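PDB 4I17: exported protein, which is of unknown function but, as a helical protein with TPR repeats, probably serves as a scaffold for binding other proteins or peptides. Local coordinates for residues A[21-26]-A[49-54]; A[31-36]-A[42-47]. All blocks are in the same frame, centred on the assembly; numbering follows the deposited sequence.

Interaction 1. Residues A[21-26]-A[49-54]; sequences KNYAVA and GVCADN. With SO4 (sulfate ion), chain C.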
# COMPACT_ATOMS: atom_id res chain seq x y z
N LYS A 21 20.03 -20.61 12.94
CA LYS A 21 19.84 -19.16 12.82
C LYS A 21 21.14 -18.45 12.32
O LYS A 21 21.34 -17.25 12.59
CB LYS A 21 19.35 -18.56 14.17
CG LYS A 21 18.45 -17.36 13.98
CD LYS A 21 18.00 -16.77 15.31
CE LYS A 21 17.24 -15.48 15.08
NZ LYS A 21 16.89 -14.80 16.36
N ASN A 22 22.02 -19.17 11.57
CA ASN A 22 23.16 -18.47 10.99
C ASN A 22 22.78 -18.15 9.57
O ASN A 22 23.07 -18.90 8.64
CB ASN A 22 24.49 -19.22 11.07
CG ASN A 22 25.68 -18.32 10.76
OD1 ASN A 22 25.70 -17.47 9.86
ND2 ASN A 22 26.72 -18.48 11.52
N TYR A 23 22.10 -17.02 9.40
CA TYR A 23 21.63 -16.57 8.09
C TYR A 23 22.76 -16.25 7.12
O TYR A 23 22.58 -16.47 5.93
CB TYR A 23 20.74 -15.34 8.22
CG TYR A 23 19.57 -15.53 9.17
CD1 TYR A 23 18.60 -16.51 8.92
CD2 TYR A 23 19.38 -14.69 10.25
CE1 TYR A 23 17.48 -16.65 9.76
CE2 TYR A 23 18.27 -14.80 11.08
CZ TYR A 23 17.32 -15.78 10.83
OH TYR A 23 16.22 -15.85 11.66
N ALA A 24 23.95 -15.76 7.62
CA ALA A 24 25.06 -15.43 6.70
C ALA A 24 25.61 -16.69 6.04
O ALA A 24 25.89 -16.69 4.84
CB ALA A 24 26.18 -14.74 7.44
N VAL A 25 25.80 -17.76 6.82
CA VAL A 25 26.27 -19.02 6.24
C VAL A 25 25.19 -19.61 5.33
O VAL A 25 25.52 -20.14 4.26
CB VAL A 25 26.71 -20.05 7.31
CG1 VAL A 25 27.02 -21.41 6.65
CG2 VAL A 25 27.93 -19.53 8.05
N ALA A 26 23.92 -19.57 5.75
CA ALA A 26 22.85 -20.15 4.92
C ALA A 26 22.82 -19.42 3.59
O ALA A 26 22.74 -20.05 2.54
CB ALA A 26 21.51 -20.05 5.63
N GLY A 49 16.44 -15.73 -0.27
CA GLY A 49 15.99 -14.32 -0.26
C GLY A 49 15.78 -13.79 1.14
O GLY A 49 16.21 -12.67 1.46
N VAL A 50 15.13 -14.60 2.01
CA VAL A 50 14.91 -14.22 3.43
C VAL A 50 16.28 -14.05 4.13
O VAL A 50 16.49 -13.07 4.84
CB VAL A 50 14.03 -15.23 4.19
CG1 VAL A 50 13.86 -14.80 5.66
CG2 VAL A 50 12.66 -15.38 3.50
N CYS A 51 17.18 -15.03 3.95
CA CYS A 51 18.52 -14.96 4.56
C CYS A 51 19.24 -13.69 4.09
O CYS A 51 19.86 -13.01 4.92
CB CYS A 51 19.33 -16.21 4.22
SG CYS A 51 18.75 -17.68 5.09
N ALA A 52 19.22 -13.41 2.78
CA ALA A 52 19.87 -12.20 2.22
C ALA A 52 19.31 -10.93 2.84
O ALA A 52 20.07 -10.01 3.19
CB ALA A 52 19.67 -12.15 0.70
N ASP A 53 17.99 -10.87 3.03
CA ASP A 53 17.38 -9.68 3.61
C ASP A 53 17.82 -9.57 5.06
O ASP A 53 18.14 -8.46 5.49
CB ASP A 53 15.87 -9.74 3.48
CG ASP A 53 15.21 -8.48 3.99
OD1 ASP A 53 15.27 -7.45 3.27
OD2 ASP A 53 14.73 -8.49 5.13
N ASN A 54 17.93 -10.73 5.78
CA ASN A 54 18.31 -10.75 7.21
C ASN A 54 19.74 -10.27 7.40
O ASN A 54 20.05 -9.72 8.45
CB ASN A 54 18.14 -12.13 7.83
CG ASN A 54 16.72 -12.67 7.89
OD1 ASN A 54 15.74 -11.99 7.63
ND2 ASN A 54 16.60 -13.94 8.19
S SO4 C . 23.90 -14.14 11.08
O1 SO4 C . 24.58 -14.93 10.13
O2 SO4 C . 22.50 -14.54 11.18
O3 SO4 C . 24.51 -14.32 12.41
O4 SO4 C . 24.01 -12.73 10.71
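The phenol ring of Tyr23 takes the side-chain amide of Asn54 on one face, while Lys21 O lies over the opposite face, displaced toward the rim. Asn54 ND2 stands over the middle of the ring, 3.1 Å above its plane and 3.3 Å from Tyr23 CE1. The amide plane is inclined 68° to the ring, so the nitrogen, not the flat of the amide, meets the pi cloud. Asn54 CB adds a CH-pi contact, 4.2 Å from the centroid of the Tyr23 ring. Cys51 SG approaches obliquely, 4.0 Å from Tyr23 CD1, and also packs 3.7 Å from Ala26 CB; its torsion, anti to the carbonyl carbon (chi1 -71°), aims it at both. Sulfate O2 is likewise oblique to the ring, 3.3 Å from Tyr23 CD2.

In the conformer described, Asn22 OD1 caps helix 23-36, accepting from Val25 N at 3.1 Å. The sulfate, probably from the crystallisation liquor, sits at this helix start, Ala24 N donating to O1 (2.7 Å) and Tyr23 N to O2. Leu18 of helix 7-19 touches both Tyr23 and Cys51, Phe27 backs Cys51 and Ala52, and helix 58-70 meets Val50, Ala52 and Asp53 through Phe65, Ala61 and Tyr58.

Interaction 2. Residues A[31-36]-A[42-47]; sequences SEYLKL and SVTAYN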
# COMPACT_ATOMS: atom_id res chain seq x y z
N SER A 31 23.24 -19.58 -1.95
CA SER A 31 23.53 -18.83 -3.19
C SER A 31 24.46 -19.63 -4.10
O SER A 31 24.22 -19.67 -5.31
CB SER A 31 24.11 -17.45 -2.90
OG SER A 31 25.29 -17.57 -2.14
N GLU A 32 25.44 -20.33 -3.53
CA GLU A 32 26.36 -21.16 -4.31
C GLU A 32 25.62 -22.35 -4.89
O GLU A 32 25.79 -22.66 -6.06
CB GLU A 32 27.55 -21.62 -3.44
CG GLU A 32 28.67 -22.28 -4.25
CD GLU A 32 29.33 -21.47 -5.36
OE1 GLU A 32 29.39 -20.22 -5.25
OE2 GLU A 32 29.82 -22.09 -6.33
N TYR A 33 24.76 -22.99 -4.10
CA TYR A 33 23.96 -24.13 -4.58
C TYR A 33 23.09 -23.72 -5.76
O TYR A 33 23.08 -24.42 -6.78
CB TYR A 33 23.10 -24.65 -3.42
CG TYR A 33 21.91 -25.47 -3.84
CD1 TYR A 33 22.06 -26.79 -4.26
CD2 TYR A 33 20.62 -24.95 -3.74
CE1 TYR A 33 20.95 -27.56 -4.62
CE2 TYR A 33 19.51 -25.72 -4.10
CZ TYR A 33 19.68 -27.02 -4.52
OH TYR A 33 18.58 -27.77 -4.84
N LEU A 34 22.36 -22.59 -5.64
CA LEU A 34 21.48 -22.12 -6.72
C LEU A 34 22.28 -21.74 -7.98
O LEU A 34 21.85 -22.08 -9.08
CB LEU A 34 20.61 -20.95 -6.27
CG LEU A 34 19.56 -21.36 -5.21
CD1 LEU A 34 19.03 -20.12 -4.45
CD2 LEU A 34 18.41 -22.15 -5.84
N LYS A 35 23.42 -21.11 -7.83
CA LYS A 35 24.31 -20.79 -8.97
C LYS A 35 24.72 -22.09 -9.72
O LYS A 35 24.68 -22.12 -10.94
CB LYS A 35 25.55 -20.07 -8.46
CG LYS A 35 26.56 -19.67 -9.53
CD LYS A 35 27.86 -19.20 -8.88
CE LYS A 35 28.79 -18.50 -9.84
NZ LYS A 35 30.07 -18.13 -9.18
N LEU A 36 25.06 -23.15 -8.99
CA LEU A 36 25.53 -24.39 -9.58
C LEU A 36 24.43 -25.33 -10.12
O LEU A 36 24.76 -26.29 -10.83
CB LEU A 36 26.38 -25.14 -8.55
CG LEU A 36 27.66 -24.42 -8.06
CD1 LEU A 36 28.28 -25.15 -6.88
CD2 LEU A 36 28.69 -24.29 -9.20
N SER A 42 13.07 -23.41 -6.26
CA SER A 42 12.37 -22.22 -5.76
C SER A 42 12.20 -22.19 -4.23
O SER A 42 12.14 -21.10 -3.65
CB SER A 42 11.01 -22.10 -6.43
OG SER A 42 10.35 -23.35 -6.37
N VAL A 43 12.07 -23.36 -3.58
CA VAL A 43 11.94 -23.42 -2.10
C VAL A 43 13.23 -22.83 -1.48
O VAL A 43 13.17 -21.95 -0.62
CB VAL A 43 11.69 -24.87 -1.61
CG1 VAL A 43 11.72 -24.94 -0.08
CG2 VAL A 43 10.35 -25.41 -2.15
N THR A 44 14.40 -23.27 -2.00
CA THR A 44 15.69 -22.77 -1.54
C THR A 44 15.85 -21.32 -1.96
O THR A 44 16.34 -20.54 -1.17
CB THR A 44 16.82 -23.65 -2.05
OG1 THR A 44 16.64 -24.94 -1.47
CG2 THR A 44 18.19 -23.11 -1.66
N ALA A 45 15.40 -20.94 -3.18
CA ALA A 45 15.49 -19.52 -3.58
C ALA A 45 14.73 -18.60 -2.61
O ALA A 45 15.27 -17.55 -2.25
CB ALA A 45 14.96 -19.33 -4.99
N TYR A 46 13.52 -18.98 -2.18
CA TYR A 46 12.74 -18.20 -1.24
C TYR A 46 13.55 -18.09 0.09
O TYR A 46 13.72 -17.00 0.62
CB TYR A 46 11.33 -18.81 -1.03
CG TYR A 46 10.58 -18.04 0.04
CD1 TYR A 46 9.95 -16.83 -0.26
CD2 TYR A 46 10.63 -18.44 1.37
CE1 TYR A 46 9.37 -16.05 0.74
CE2 TYR A 46 10.05 -17.67 2.38
CZ TYR A 46 9.44 -16.47 2.06
OH TYR A 46 8.86 -15.70 3.03
N ASN A 47 14.04 -19.23 0.61
CA ASN A 47 14.80 -19.20 1.87
C ASN A 47 16.03 -18.33 1.74
O ASN A 47 16.37 -17.61 2.67
CB ASN A 47 15.23 -20.62 2.26
CG ASN A 47 14.10 -21.43 2.82
OD1 ASN A 47 13.09 -20.90 3.33
ND2 ASN A 47 14.25 -22.73 2.80
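Leu34 and Tyr33, adjacent on helix 23-36, meet Thr44 and Ala45 through different rotamers. Leu34 keeps CG on the side of its backbone N (chi1 -67°), and its CD1 branch leads the approach, coming within 3.7 Å of Ala45 CA and 4.2 Å of Ala45 CB. The same methyl lies 4.2 Å from Thr44 CG2, the side chains running antiparallel past one another.

Tyr33 instead swings CG away from its backbone N (chi1 160°), which carries the ring to the methyl of Thr44: Tyr33 CD2 is 3.7 Å from Thr44 CG2, an oblique approach. Thr44 divides its two branches. CG2 turns to the tyrosine and leucine, while OG1 hydrogen-bonds to Asp41 OD2, as does Tyr33 OH.

The segment axes come within 10.1 Å, running roughly antiparallel at 144°, as neighbouring helices of a TPR array do. Tyr64 of helix 58-70 also touches Leu34, and Lys11 of helix 7-19 touches Tyr33 and Thr44. Between the two segments the contact is therefore wholly apolar, made by the methyls of Leu34 and Thr44, the carbons of Ala45 and ring carbons CD2 and CE2 of Tyr33, whereas both hydroxyls converge on Asp41, tying the pair to the connecting turn.

Overall arrangement
Interactions 1 and 2 join the same two helices, 23-36 and 42-54, at different levels, with their centres about 12 Å apart. Interaction 2 lies beside the short connection between the helices, only five residues separating its segments, whereas interaction 1 holds the start of the first helix to the end of the second. The CA atoms of Tyr23 and Cys51 are 5.0 Å apart, against 7.2 Å for those of Leu34 and Ala45, so the two helices are closer at the sulfate-bearing end. The sulfate belongs to interaction 1 alone. Both contacts lie toward the N-terminal end of the elongated chain, about 26 and 29 Å from its centre, between helices 7-19 and 58-70.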